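Local coordinates for protein Endonuclease/exonuclease/phosphatase (Beutenbergia cavernae DSM 12333, PDB 4RUW) that is of unknown function but belongs to the endonuclease/exonuclease/phosphatase family, pairing a DNase I-like domain with an immunoglobulin-like domain and carrying a bound zinc ion, at residues 85-90 / 312-317; 155-160 / 184-189; 264-269 / 298-303; 378-383 / 422-427. All coordinates share one frame; numbering follows the deposited sequence.

Interaction 1 of 4, residues 85-90 / 312-317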
loop_
_atom_site.group_PDB
_atom_site.type_symbol
_atom_site.label_atom_id
_atom_site.label_comp_id
_atom_site.label_asym_id
_atom_site.label_seq_id
_atom_site.Cartn_x
_atom_site.Cartn_y
_atom_site.Cartn_z
ATOM N N ARG A 85 -18.659 5.953 -6.206
ATOM C CA ARG A 85 -19.303 6.150 -7.499
ATOM C C ARG A 85 -18.607 7.238 -8.311
ATOM O O ARG A 85 -18.374 7.078 -9.509
ATOM C CB ARG A 85 -20.771 6.525 -7.261
ATOM C CG ARG A 85 -21.646 6.614 -8.490
ATOM C CD ARG A 85 -23.104 6.938 -8.092
ATOM N NE ARG A 85 -23.662 5.940 -7.172
ATOM C CZ ARG A 85 -24.035 6.185 -5.917
ATOM N NH1 ARG A 85 -23.943 7.408 -5.409
ATOM N NH2 ARG A 85 -24.507 5.199 -5.163
ATOM N N ALA A 86 -18.265 8.340 -7.655
ATOM C CA ALA A 86 -17.625 9.465 -8.328
ATOM C C ALA A 86 -16.216 9.115 -8.797
ATOM O O ALA A 86 -15.796 9.535 -9.870
ATOM C CB ALA A 86 -17.590 10.674 -7.414
ATOM N N GLU A 87 -15.490 8.342 -7.994
ATOM C CA GLU A 87 -14.121 7.964 -8.334
ATOM C C GLU A 87 -14.090 6.847 -9.383
ATOM O O GLU A 87 -13.115 6.692 -10.118
ATOM C CB GLU A 87 -13.355 7.547 -7.080
ATOM C CG GLU A 87 -13.191 8.658 -6.040
ATOM C CD GLU A 87 -12.228 9.761 -6.465
ATOM O OE1 GLU A 87 -11.630 9.672 -7.564
ATOM O OE2 GLU A 87 -12.056 10.717 -5.672
ATOM N N ALA A 88 -15.175 6.079 -9.451
ATOM C CA ALA A 88 -15.349 5.035 -10.458
ATOM C C ALA A 88 -14.149 4.078 -10.607
ATOM O O ALA A 88 -13.687 3.825 -11.713
ATOM C CB ALA A 88 -15.710 5.666 -11.799
ATOM N N PRO A 89 -13.644 3.529 -9.491
ATOM C CA PRO A 89 -12.540 2.574 -9.633
ATOM C C PRO A 89 -13.007 1.257 -10.259
ATOM O O PRO A 89 -14.185 0.907 -10.201
ATOM C CB PRO A 89 -12.115 2.336 -8.184
ATOM C CG PRO A 89 -13.379 2.538 -7.399
ATOM C CD PRO A 89 -14.070 3.677 -8.087
ATOM N N ASP A 90 -12.082 0.526 -10.859
ATOM C CA ASP A 90 -12.379 -0.821 -11.315
ATOM C C ASP A 90 -12.565 -1.756 -10.130
ATOM O O ASP A 90 -13.424 -2.646 -10.154
ATOM C CB ASP A 90 -11.236 -1.326 -12.187
ATOM C CG ASP A 90 -11.188 -0.639 -13.525
ATOM O OD1 ASP A 90 -12.061 -0.943 -14.362
ATOM O OD2 ASP A 90 -10.293 0.207 -13.737
ATOM N N SER A 312 -8.881 11.093 -2.418
ATOM C CA SER A 312 -10.227 11.520 -2.755
ATOM C C SER A 312 -10.661 12.688 -1.895
ATOM O O SER A 312 -10.681 12.595 -0.663
ATOM C CB SER A 312 -11.218 10.378 -2.604
ATOM O OG SER A 312 -12.486 10.784 -3.076
ATOM N N LEU A 313 -11.017 13.788 -2.556
ATOM C CA LEU A 313 -11.510 14.979 -1.879
ATOM C C LEU A 313 -12.934 15.318 -2.339
ATOM O O LEU A 313 -13.411 16.436 -2.143
ATOM C CB LEU A 313 -10.562 16.162 -2.095
ATOM C CG LEU A 313 -9.122 15.941 -1.615
ATOM C CD1 LEU A 313 -8.251 17.134 -1.978
ATOM C CD2 LEU A 313 -9.069 15.698 -0.119
ATOM N N VAL A 314 -13.613 14.340 -2.932
ATOM C CA VAL A 314 -15.024 14.486 -3.300
ATOM C C VAL A 314 -15.876 14.855 -2.074
ATOM O O VAL A 314 -16.736 15.739 -2.134
ATOM C CB VAL A 314 -15.554 13.179 -3.963
ATOM C CG1 VAL A 314 -17.033 13.285 -4.278
ATOM C CG2 VAL A 314 -14.763 12.866 -5.225
ATOM N N ASP A 315 -15.626 14.178 -0.961
ATOM C CA ASP A 315 -16.353 14.416 0.283
ATOM C C ASP A 315 -15.401 14.006 1.389
ATOM O O ASP A 315 -15.534 12.931 1.984
ATOM C CB ASP A 315 -17.614 13.551 0.324
ATOM C CG ASP A 315 -18.609 13.988 1.384
ATOM O OD1 ASP A 315 -18.340 14.943 2.144
ATOM O OD2 ASP A 315 -19.684 13.362 1.438
ATOM N N ARG A 316 -14.400 14.846 1.632
ATOM C CA ARG A 316 -13.279 14.447 2.470
ATOM C C ARG A 316 -13.678 14.084 3.901
ATOM O O ARG A 316 -13.021 13.258 4.532
ATOM C CB ARG A 316 -12.178 15.512 2.464
ATOM C CG ARG A 316 -12.489 16.744 3.290
ATOM C CD ARG A 316 -11.495 17.864 3.008
ATOM N NE ARG A 316 -11.654 18.363 1.644
ATOM C CZ ARG A 316 -10.800 19.181 1.039
ATOM N NH1 ARG A 316 -9.704 19.583 1.667
ATOM N NH2 ARG A 316 -11.035 19.586 -0.201
ATOM N N PHE A 317 -14.759 14.674 4.407
ATOM C CA PHE A 317 -15.161 14.418 5.787
ATOM C C PHE A 317 -16.094 13.225 5.949
ATOM O O PHE A 317 -16.639 13.008 7.023
ATOM C CB PHE A 317 -15.712 15.685 6.448
ATOM C CG PHE A 317 -14.689 16.779 6.547
ATOM C CD1 PHE A 317 -13.537 16.586 7.296
ATOM C CD2 PHE A 317 -14.852 17.981 5.880
ATOM C CE1 PHE A 317 -12.576 17.568 7.385
ATOM C CE2 PHE A 317 -13.889 18.970 5.968
ATOM C CZ PHE A 317 -12.749 18.758 6.717
HETATM O O HOH W 1 -11.328 13.225 -5.407
#
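Glu87 and Ser312 form the tight, buried part of this contact. Ser312 OG donates to Glu87 OE2 over 2.6 Å, reaching the oxygen on its anti side and lying 18° out of the carboxylate plane. A water doubles the link: it donates a hydrogen bond to Glu87 OE2 at 2.6 Å and accepts the backbone N-H of Leu313, its oxygen 2.9 Å from Leu313 N. OE2 is therefore gripped by two donors, while OE1 of the same carboxylate is hydrogen-bonded to His310 NE2, so both oxygens are satisfied away from bulk solvent. The Glu87 chain reaches this spot through a bend at chi2 (-71°), which folds the carboxylate over toward the loop instead of letting it run straight out from the helix. Serine suits position 312 because its short side chain sets a hydroxyl donor close against the acid while OE2 also keeps its water.

Both partners belong to the DNase I-like domain. Glu87 lies at the C-terminal end of helix 77-87, where Ala88 leaves the helix with positive phi, and Ser312 belongs to the connection between strands 304-311 and 324-330. The contact joins the helix end to this connection, beside strand 304-311, an edge strand of one six-stranded sheet.

Toward solvent the grip slackens. The exposed Ala86 and Val314 meet through methyl groups alone, Ala86 CB standing 4.1 Å from Val314 CG1, since alanine has a single carbon to offer. The other valine branch turns inward, Val314 CG2 resting 3.5 Å from Glu87 OE2 and bringing hydrocarbon up beside the acid.

Interaction 2 of 4, residues 155-160 / 184-189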
loop_
_atom_site.group_PDB
_atom_site.type_symbol
_atom_site.label_atom_id
_atom_site.label_comp_id
_atom_site.label_asym_id
_atom_site.label_seq_id
_atom_site.Cartn_x
_atom_site.Cartn_y
_atom_site.Cartn_z
ATOM N N HIS A 155 -15.757 -6.042 -12.038
ATOM C CA HIS A 155 -15.336 -7.168 -12.865
ATOM C C HIS A 155 -15.423 -8.462 -12.073
ATOM O O HIS A 155 -15.209 -8.468 -10.868
ATOM C CB HIS A 155 -13.916 -6.923 -13.364
ATOM C CG HIS A 155 -13.732 -5.567 -13.955
ATOM N ND1 HIS A 155 -14.389 -5.168 -15.100
ATOM C CD2 HIS A 155 -13.027 -4.492 -13.533
ATOM C CE1 HIS A 155 -14.061 -3.920 -15.377
ATOM N NE2 HIS A 155 -13.236 -3.484 -14.441
ATOM N N PRO A 156 -15.762 -9.567 -12.744
ATOM C CA PRO A 156 -16.016 -10.812 -12.016
ATOM C C PRO A 156 -14.791 -11.385 -11.317
ATOM O O PRO A 156 -13.649 -11.182 -11.735
ATOM C CB PRO A 156 -16.503 -11.774 -13.110
ATOM C CG PRO A 156 -15.995 -11.210 -14.367
ATOM C CD PRO A 156 -15.963 -9.721 -14.192
ATOM N N PHE A 157 -15.051 -12.103 -10.233
ATOM C CA PHE A 157 -14.017 -12.841 -9.532
ATOM C C PHE A 157 -13.718 -14.146 -10.263
ATOM O O PHE A 157 -14.583 -14.703 -10.943
ATOM C CB PHE A 157 -14.467 -13.167 -8.109
ATOM C CG PHE A 157 -14.714 -11.960 -7.248
ATOM C CD1 PHE A 157 -13.912 -10.835 -7.341
ATOM C CD2 PHE A 157 -15.746 -11.961 -6.324
ATOM C CE1 PHE A 157 -14.145 -9.733 -6.531
ATOM C CE2 PHE A 157 -15.984 -10.865 -5.517
ATOM C CZ PHE A 157 -15.182 -9.750 -5.620
ATOM N N VAL A 158 -12.486 -14.624 -10.118
ATOM C CA VAL A 158 -12.106 -15.955 -10.562
ATOM C C VAL A 158 -11.931 -16.779 -9.295
ATOM O O VAL A 158 -10.996 -16.553 -8.521
ATOM C CB VAL A 158 -10.787 -15.925 -11.356
ATOM C CG1 VAL A 158 -10.425 -17.327 -11.854
ATOM C CG2 VAL A 158 -10.889 -14.932 -12.508
ATOM N N GLY A 159 -12.841 -17.718 -9.062
ATOM C CA GLY A 159 -12.885 -18.406 -7.787
ATOM C C GLY A 159 -13.441 -17.469 -6.730
ATOM O O GLY A 159 -14.127 -16.499 -7.051
ATOM N N GLY A 160 -13.149 -17.754 -5.468
ATOM C CA GLY A 160 -13.685 -16.965 -4.373
ATOM C C GLY A 160 -12.614 -16.297 -3.537
ATOM O O GLY A 160 -11.415 -16.422 -3.809
ATOM N N VAL A 184 -8.470 -12.142 -3.425
ATOM C CA VAL A 184 -9.392 -12.578 -4.458
ATOM C C VAL A 184 -8.847 -12.169 -5.819
ATOM O O VAL A 184 -8.199 -11.142 -5.950
ATOM C CB VAL A 184 -10.812 -12.022 -4.219
ATOM C CG1 VAL A 184 -10.852 -10.505 -4.386
ATOM C CG2 VAL A 184 -11.829 -12.735 -5.110
ATOM N N THR A 185 -9.080 -12.998 -6.826
ATOM C CA THR A 185 -8.650 -12.688 -8.176
ATOM C C THR A 185 -9.793 -12.062 -8.951
ATOM O O THR A 185 -10.920 -12.577 -8.935
ATOM C CB THR A 185 -8.158 -13.947 -8.898
ATOM O OG1 THR A 185 -7.032 -14.465 -8.187
ATOM C CG2 THR A 185 -7.751 -13.634 -10.319
ATOM N N VAL A 186 -9.504 -10.950 -9.621
ATOM C CA VAL A 186 -10.477 -10.278 -10.469
ATOM C C VAL A 186 -10.077 -10.439 -11.936
ATOM O O VAL A 186 -8.904 -10.284 -12.283
ATOM C CB VAL A 186 -10.538 -8.780 -10.119
ATOM C CG1 VAL A 186 -11.498 -8.053 -11.034
ATOM C CG2 VAL A 186 -10.948 -8.596 -8.665
ATOM N N ASP A 187 -11.040 -10.773 -12.792
ATOM C CA ASP A 187 -10.778 -10.917 -14.220
ATOM C C ASP A 187 -11.143 -9.618 -14.937
ATOM O O ASP A 187 -12.315 -9.344 -15.193
ATOM C CB ASP A 187 -11.568 -12.093 -14.788
ATOM C CG ASP A 187 -11.233 -12.368 -16.232
ATOM O OD1 ASP A 187 -10.260 -11.780 -16.751
ATOM O OD2 ASP A 187 -11.944 -13.181 -16.855
ATOM N N VAL A 188 -10.135 -8.802 -15.220
ATOM C CA VAL A 188 -10.356 -7.470 -15.760
ATOM C C VAL A 188 -10.257 -7.481 -17.285
ATOM O O VAL A 188 -9.231 -7.868 -17.843
ATOM C CB VAL A 188 -9.318 -6.488 -15.200
ATOM C CG1 VAL A 188 -9.574 -5.088 -15.721
ATOM C CG2 VAL A 188 -9.336 -6.514 -13.673
ATOM N N PRO A 189 -11.328 -7.059 -17.974
ATOM C CA PRO A 189 -11.306 -7.020 -19.442
ATOM C C PRO A 189 -10.105 -6.231 -19.957
ATOM O O PRO A 189 -9.859 -5.115 -19.492
ATOM C CB PRO A 189 -12.611 -6.297 -19.792
ATOM C CG PRO A 189 -13.508 -6.578 -18.630
ATOM C CD PRO A 189 -12.617 -6.603 -17.424
HETATM O O HOH W 2 -10.018 -15.696 -6.214
#
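Phe157 and Val186 form a non-hydrogen-bonded antiparallel pair where strand 157-166, an edge strand of one sheet of the DNase I-like domain, runs beside strand 179-188. Two backbone bonds flank the pair. Asp187 N donates to Pro156 O at 2.8 Å almost in line with the carbonyl; proline, lacking an N-H, still supplies this acceptor. Val158 N reaches Thr185 O from well above the carbonyl plane. The chain then turns a corner at Val158 and Gly159. There a water takes over, accepting the N-H of Thr185 at 2.9 Å, and Gly159 readily adopts the positive phi (73°) of the turn.

Apolar contacts lie on both faces. Val184 CG2 makes a CH-pi contact with Phe157, 3.9 Å from the ring centroid and over the face but offset toward its rim; it points there because it stands anti to the backbone N. On the other face Val158 CG2 touches Asp187 CB at 3.7 Å, and the threonine methyl packs against Val158.

The imidazole of His155 joins polar and apolar roles. Its NE2 is hydrogen-bonded to Asp90 OD1, Val188 CG1 lies over one ring face, and Pro189 CD comes within 3.3 Å of His155 ND1.

Interaction 3 of 4, residues 264-269 / 298-303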
loop_
_atom_site.group_PDB
_atom_site.type_symbol
_atom_site.label_atom_id
_atom_site.label_comp_id
_atom_site.label_asym_id
_atom_site.label_seq_id
_atom_site.Cartn_x
_atom_site.Cartn_y
_atom_site.Cartn_z
ATOM N N ALA A 264 5.963 -2.156 -5.451
ATOM C CA ALA A 264 6.207 -0.722 -5.569
ATOM C C ALA A 264 5.075 0.036 -4.893
ATOM O O ALA A 264 3.899 -0.286 -5.092
ATOM C CB ALA A 264 6.300 -0.324 -7.032
ATOM N N ASP A 265 5.438 1.035 -4.091
ATOM C CA ASP A 265 4.496 1.929 -3.443
ATOM C C ASP A 265 4.002 2.872 -4.533
ATOM O O ASP A 265 4.725 3.777 -4.955
ATOM C CB ASP A 265 5.259 2.674 -2.345
ATOM C CG ASP A 265 4.413 3.682 -1.577
ATOM O OD1 ASP A 265 3.311 4.082 -2.026
ATOM O OD2 ASP A 265 4.901 4.103 -0.505
ATOM N N THR A 266 2.786 2.640 -5.020
ATOM C CA THR A 266 2.376 3.301 -6.250
ATOM C C THR A 266 2.274 4.820 -6.099
ATOM O O THR A 266 2.711 5.550 -6.982
ATOM C CB THR A 266 1.084 2.707 -6.851
ATOM O OG1 THR A 266 -0.011 2.887 -5.949
ATOM C CG2 THR A 266 1.277 1.211 -7.169
ATOM N N TRP A 267 1.741 5.286 -4.969
ATOM C CA TRP A 267 1.647 6.720 -4.738
ATOM C C TRP A 267 3.002 7.394 -4.916
ATOM O O TRP A 267 3.131 8.420 -5.587
ATOM C CB TRP A 267 1.133 7.000 -3.325
ATOM C CG TRP A 267 1.009 8.479 -3.063
ATOM C CD1 TRP A 267 1.983 9.323 -2.583
ATOM C CD2 TRP A 267 -0.148 9.294 -3.303
ATOM N NE1 TRP A 267 1.488 10.609 -2.503
ATOM C CE2 TRP A 267 0.191 10.616 -2.940
ATOM C CE3 TRP A 267 -1.436 9.026 -3.776
ATOM C CZ2 TRP A 267 -0.715 11.668 -3.054
ATOM C CZ3 TRP A 267 -2.334 10.072 -3.870
ATOM C CH2 TRP A 267 -1.973 11.373 -3.511
ATOM N N ARG A 268 4.022 6.802 -4.305
ATOM C CA ARG A 268 5.343 7.389 -4.253
ATOM C C ARG A 268 6.051 7.390 -5.613
ATOM O O ARG A 268 7.018 8.120 -5.803
ATOM C CB ARG A 268 6.130 6.600 -3.215
ATOM C CG ARG A 268 7.443 7.148 -2.795
ATOM C CD ARG A 268 7.995 6.247 -1.703
ATOM N NE ARG A 268 9.135 6.873 -1.076
ATOM C CZ ARG A 268 9.632 6.509 0.096
ATOM N NH1 ARG A 268 9.099 5.487 0.771
ATOM N NH2 ARG A 268 10.681 7.160 0.573
ATOM N N GLN A 269 5.572 6.590 -6.563
ATOM C CA GLN A 269 6.139 6.602 -7.910
ATOM C C GLN A 269 5.738 7.866 -8.665
ATOM O O GLN A 269 6.512 8.368 -9.479
ATOM C CB GLN A 269 5.684 5.388 -8.728
ATOM C CG GLN A 269 5.886 4.034 -8.079
ATOM C CD GLN A 269 7.305 3.808 -7.608
ATOM O OE1 GLN A 269 8.241 3.782 -8.402
ATOM N NE2 GLN A 269 7.468 3.629 -6.301
ATOM N N VAL A 298 -1.422 1.591 -1.836
ATOM C CA VAL A 298 -1.609 0.631 -2.914
ATOM C C VAL A 298 -0.228 0.244 -3.418
ATOM O O VAL A 298 0.495 1.089 -3.955
ATOM C CB VAL A 298 -2.471 1.208 -4.067
ATOM C CG1 VAL A 298 -2.581 0.185 -5.191
ATOM C CG2 VAL A 298 -3.837 1.612 -3.546
ATOM N N PHE A 299 0.142 -1.015 -3.215
ATOM C CA PHE A 299 1.386 -1.568 -3.736
ATOM C C PHE A 299 1.077 -2.415 -4.962
ATOM O O PHE A 299 0.040 -3.084 -5.009
ATOM C CB PHE A 299 2.079 -2.434 -2.678
ATOM C CG PHE A 299 2.771 -1.643 -1.603
ATOM C CD1 PHE A 299 4.080 -1.210 -1.786
ATOM C CD2 PHE A 299 2.130 -1.334 -0.411
ATOM C CE1 PHE A 299 4.738 -0.480 -0.815
ATOM C CE2 PHE A 299 2.790 -0.596 0.570
ATOM C CZ PHE A 299 4.089 -0.165 0.359
ATOM N N ALA A 300 1.967 -2.390 -5.949
ATOM C CA ALA A 300 1.750 -3.150 -7.182
ATOM C C ALA A 300 2.997 -3.956 -7.535
ATOM O O ALA A 300 4.117 -3.555 -7.217
ATOM C CB ALA A 300 1.361 -2.232 -8.336
ATOM N N THR A 301 2.790 -5.086 -8.202
ATOM C CA THR A 301 3.881 -5.926 -8.663
ATOM C C THR A 301 4.526 -5.351 -9.930
ATOM O O THR A 301 3.991 -4.406 -10.522
ATOM C CB THR A 301 3.369 -7.357 -8.905
ATOM O OG1 THR A 301 2.343 -7.328 -9.897
ATOM C CG2 THR A 301 2.826 -7.961 -7.602
ATOM N N PRO A 302 5.691 -5.890 -10.339
ATOM C CA PRO A 302 6.473 -5.197 -11.375
ATOM C C PRO A 302 5.796 -5.062 -12.739
ATOM O O PRO A 302 6.181 -4.166 -13.490
ATOM C CB PRO A 302 7.748 -6.048 -11.477
ATOM C CG PRO A 302 7.902 -6.594 -10.089
ATOM C CD PRO A 302 6.501 -6.929 -9.671
ATOM N N ALA A 303 4.830 -5.915 -13.067
ATOM C CA ALA A 303 4.163 -5.811 -14.367
ATOM C C ALA A 303 3.393 -4.499 -14.533
ATOM O O ALA A 303 3.102 -4.091 -15.657
ATOM C CB ALA A 303 3.239 -6.998 -14.605
HETATM O O HOH W 3 0.452 3.879 -2.175
#
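Ala264 and Ala300 form an antiparallel hydrogen-bonded pair, with Ala264 N bonded to Ala300 O at 2.9 Å and Ala300 N to Ala264 O at 3.0 Å, both in the carbonyl plane. Asp265 and Phe299 follow as the non-hydrogen-bonded pair. Strand 264-265 is a short edge strand of its sheet in the DNase I-like domain and leads into a short, weakly bonded helical turn, with Thr266 at the passage from one to the other.

Thr266 holds Val298 O twice: its backbone N arrives at 3.0 Å nearly in line with the carbonyl, and OG1 donates at 2.7 Å from a position tilted off the carbonyl plane. The hydroxyl can do this because it sits between the backbone N and carbonyl carbon (chi1 63°), which leaves the methyl to pack on the other side, CG2 lying 3.6 Å from Ala300 CB. On the opposite face Phe299 lays CE1 against Asp265 CB at 3.5 Å. The Asp265 carboxylate turns elsewhere: OD2 pairs with Arg294, and OD1 accepts from a water that in turn takes the N-H of Val298.

Threonine thus supplies a donor and a methyl group in a buried place. Since Val298 O accepts two hydrogen bonds and the Val298 N-H is met by water, the polar backbone of this residue is satisfied where the regular strand pairing gives way to the helical turn.

Interaction 4 of 4, residues 378-383 / 422-427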
loop_
_atom_site.group_PDB
_atom_site.type_symbol
_atom_site.label_atom_id
_atom_site.label_comp_id
_atom_site.label_asym_id
_atom_site.label_seq_id
_atom_site.Cartn_x
_atom_site.Cartn_y
_atom_site.Cartn_z
ATOM N N ALA A 378 21.953 11.003 -0.617
ATOM C CA ALA A 378 21.168 10.564 -1.761
ATOM C C ALA A 378 21.304 9.060 -1.912
ATOM O O ALA A 378 22.301 8.474 -1.492
ATOM C CB ALA A 378 21.642 11.261 -3.031
ATOM N N VAL A 379 20.289 8.434 -2.498
ATOM C CA VAL A 379 20.404 7.038 -2.902
ATOM C C VAL A 379 20.651 6.997 -4.405
ATOM O O VAL A 379 19.917 7.610 -5.186
ATOM C CB VAL A 379 19.174 6.191 -2.486
ATOM C CG1 VAL A 379 19.229 4.808 -3.123
ATOM C CG2 VAL A 379 19.111 6.089 -0.962
ATOM N N ARG A 380 21.716 6.311 -4.798
ATOM C CA ARG A 380 22.103 6.267 -6.199
ATOM C C ARG A 380 22.126 4.828 -6.681
ATOM O O ARG A 380 22.658 3.943 -6.009
ATOM C CB ARG A 380 23.471 6.922 -6.388
ATOM C CG ARG A 380 24.025 6.839 -7.795
ATOM C CD ARG A 380 25.209 7.777 -7.936
ATOM N NE ARG A 380 24.793 9.153 -7.680
ATOM C CZ ARG A 380 25.576 10.094 -7.161
ATOM N NH1 ARG A 380 26.834 9.815 -6.839
ATOM N NH2 ARG A 380 25.096 11.316 -6.961
ATOM N N ALA A 381 21.514 4.598 -7.833
ATOM C CA ALA A 381 21.529 3.293 -8.469
ATOM C C ALA A 381 22.341 3.367 -9.744
ATOM O O ALA A 381 22.199 4.312 -10.528
ATOM C CB ALA A 381 20.124 2.842 -8.787
ATOM N N VAL A 382 23.204 2.379 -9.940
ATOM C CA VAL A 382 23.986 2.301 -11.160
ATOM C C VAL A 382 23.842 0.918 -11.783
ATOM O O VAL A 382 24.108 -0.100 -11.128
ATOM C CB VAL A 382 25.484 2.596 -10.902
ATOM C CG1 VAL A 382 26.255 2.659 -12.219
ATOM C CG2 VAL A 382 25.656 3.898 -10.128
ATOM N N LEU A 383 23.390 0.865 -13.023
ATOM C CA LEU A 383 23.414 -0.325 -13.820
ATOM C C LEU A 383 24.784 -0.384 -14.520
ATOM O O LEU A 383 25.165 0.548 -15.169
ATOM C CB LEU A 383 22.271 -0.311 -14.826
ATOM C CG LEU A 383 22.104 -1.492 -15.744
ATOM C CD1 LEU A 383 21.848 -2.787 -15.019
ATOM C CD2 LEU A 383 21.049 -1.254 -16.816
ATOM N N CYS A 422 23.707 2.640 -3.779
ATOM C CA CYS A 422 24.574 3.289 -2.808
ATOM C C CYS A 422 23.841 4.341 -1.996
ATOM O O CYS A 422 22.868 4.938 -2.456
ATOM C CB CYS A 422 25.737 3.984 -3.509
ATOM S SG CYS A 422 26.853 2.901 -4.381
ATOM N N LEU A 423 24.332 4.574 -0.786
ATOM C CA LEU A 423 23.970 5.759 -0.040
ATOM C C LEU A 423 25.158 6.703 -0.181
ATOM O O LEU A 423 26.290 6.341 0.152
ATOM C CB LEU A 423 23.720 5.429 1.428
ATOM C CG LEU A 423 23.276 6.629 2.269
ATOM C CD1 LEU A 423 21.924 7.171 1.804
ATOM C CD2 LEU A 423 23.238 6.267 3.747
ATOM N N VAL A 424 24.898 7.892 -0.712
ATOM C CA VAL A 424 25.939 8.864 -0.986
ATOM C C VAL A 424 25.804 10.011 -0.004
ATOM O O VAL A 424 24.709 10.536 0.200
ATOM C CB VAL A 424 25.831 9.408 -2.423
ATOM C CG1 VAL A 424 27.022 10.298 -2.740
ATOM C CG2 VAL A 424 25.749 8.260 -3.414
ATOM N N GLY A 425 26.913 10.383 0.623
ATOM C CA GLY A 425 26.901 11.467 1.586
ATOM C C GLY A 425 26.759 12.810 0.902
ATOM O O GLY A 425 26.897 12.913 -0.318
ATOM N N ALA A 426 26.480 13.844 1.691
ATOM C CA ALA A 426 26.296 15.184 1.148
ATOM C C ALA A 426 27.559 15.676 0.443
ATOM O O ALA A 426 27.482 16.436 -0.522
ATOM C CB ALA A 426 25.882 16.154 2.252
ATOM N N ASP A 427 28.717 15.226 0.918
ATOM C CA ASP A 427 29.993 15.623 0.322
ATOM C C ASP A 427 30.391 14.754 -0.872
ATOM O O ASP A 427 31.439 14.966 -1.481
ATOM C CB ASP A 427 31.109 15.623 1.372
ATOM C CG ASP A 427 31.227 14.300 2.105
ATOM O OD1 ASP A 427 30.563 13.320 1.701
ATOM O OD2 ASP A 427 31.996 14.240 3.088
#
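Ala378 and Val424 are joined by a pair of backbone hydrogen bonds, and so are Arg380 and Cys422. Val424 N donates to Ala378 O at 2.8 Å in an almost straight bond (174°), answered by Ala378 N to Val424 O at 2.9 Å. In the second pair, Cys422 N reaches Arg380 O at 2.8 Å and Arg380 N reaches Cys422 O at 2.9 Å. Between them Val379 and Leu423 stand as a non-hydrogen-bonded pair, where the alpha carbon of Val379 brings its hydrogen toward Cys422 O.

These strands, 378-384 and 418-424, are the two inner strands of one four-stranded antiparallel sheet of the immunoglobulin-like domain. Val379 and Leu423 point to the same face, and their side chains cross at about a right angle, Val379 CG2 lying 4.1 Å from Leu423 CD1. Val379 also packs on Val365 of strand 360-367, in the domain's other sheet, so branched aliphatic side chains fit this inner position.

The other face carries Ala378, Arg380, Cys422 and Val424. Here Arg380 runs extended through its first two torsions and then bends at chi3 (-61°), which brings its flat guanidinium above Val424. Val424 CG2 lies over one face of the group, offset toward its rim and 3.9 Å from NH1. The long side chain can thus cover a valine yet hydrogen-bond through NE to Thr395 OG1 on the neighbouring strand 390-396. Because the four backbone bonds make no demand on side chains, one face can be aliphatic while the other carries an arginine.

Interactions 1, 2 and 3 belong to the DNase I-like domain and interaction 4 to the immunoglobulin-like domain. Interactions 1 and 2, with centres 22 Å apart, touch directly through the hydrogen bond of Asp90 OD1 and His155 NE2, which lie 2.8 Å apart. Interactions 2 and 3 reach the same sheet at its two outermost strands, their nearest atoms about 12 Å apart. Along the chain both are nested inside the loop closed by interaction 1. Interaction 3 comes within about 9 Å, nearest atoms, of interaction 4, whereas the centres of interactions 2 and 4 are 42 Å apart. The zinc ligands His98, Asp100, His107 and His137 lie in none of these segments.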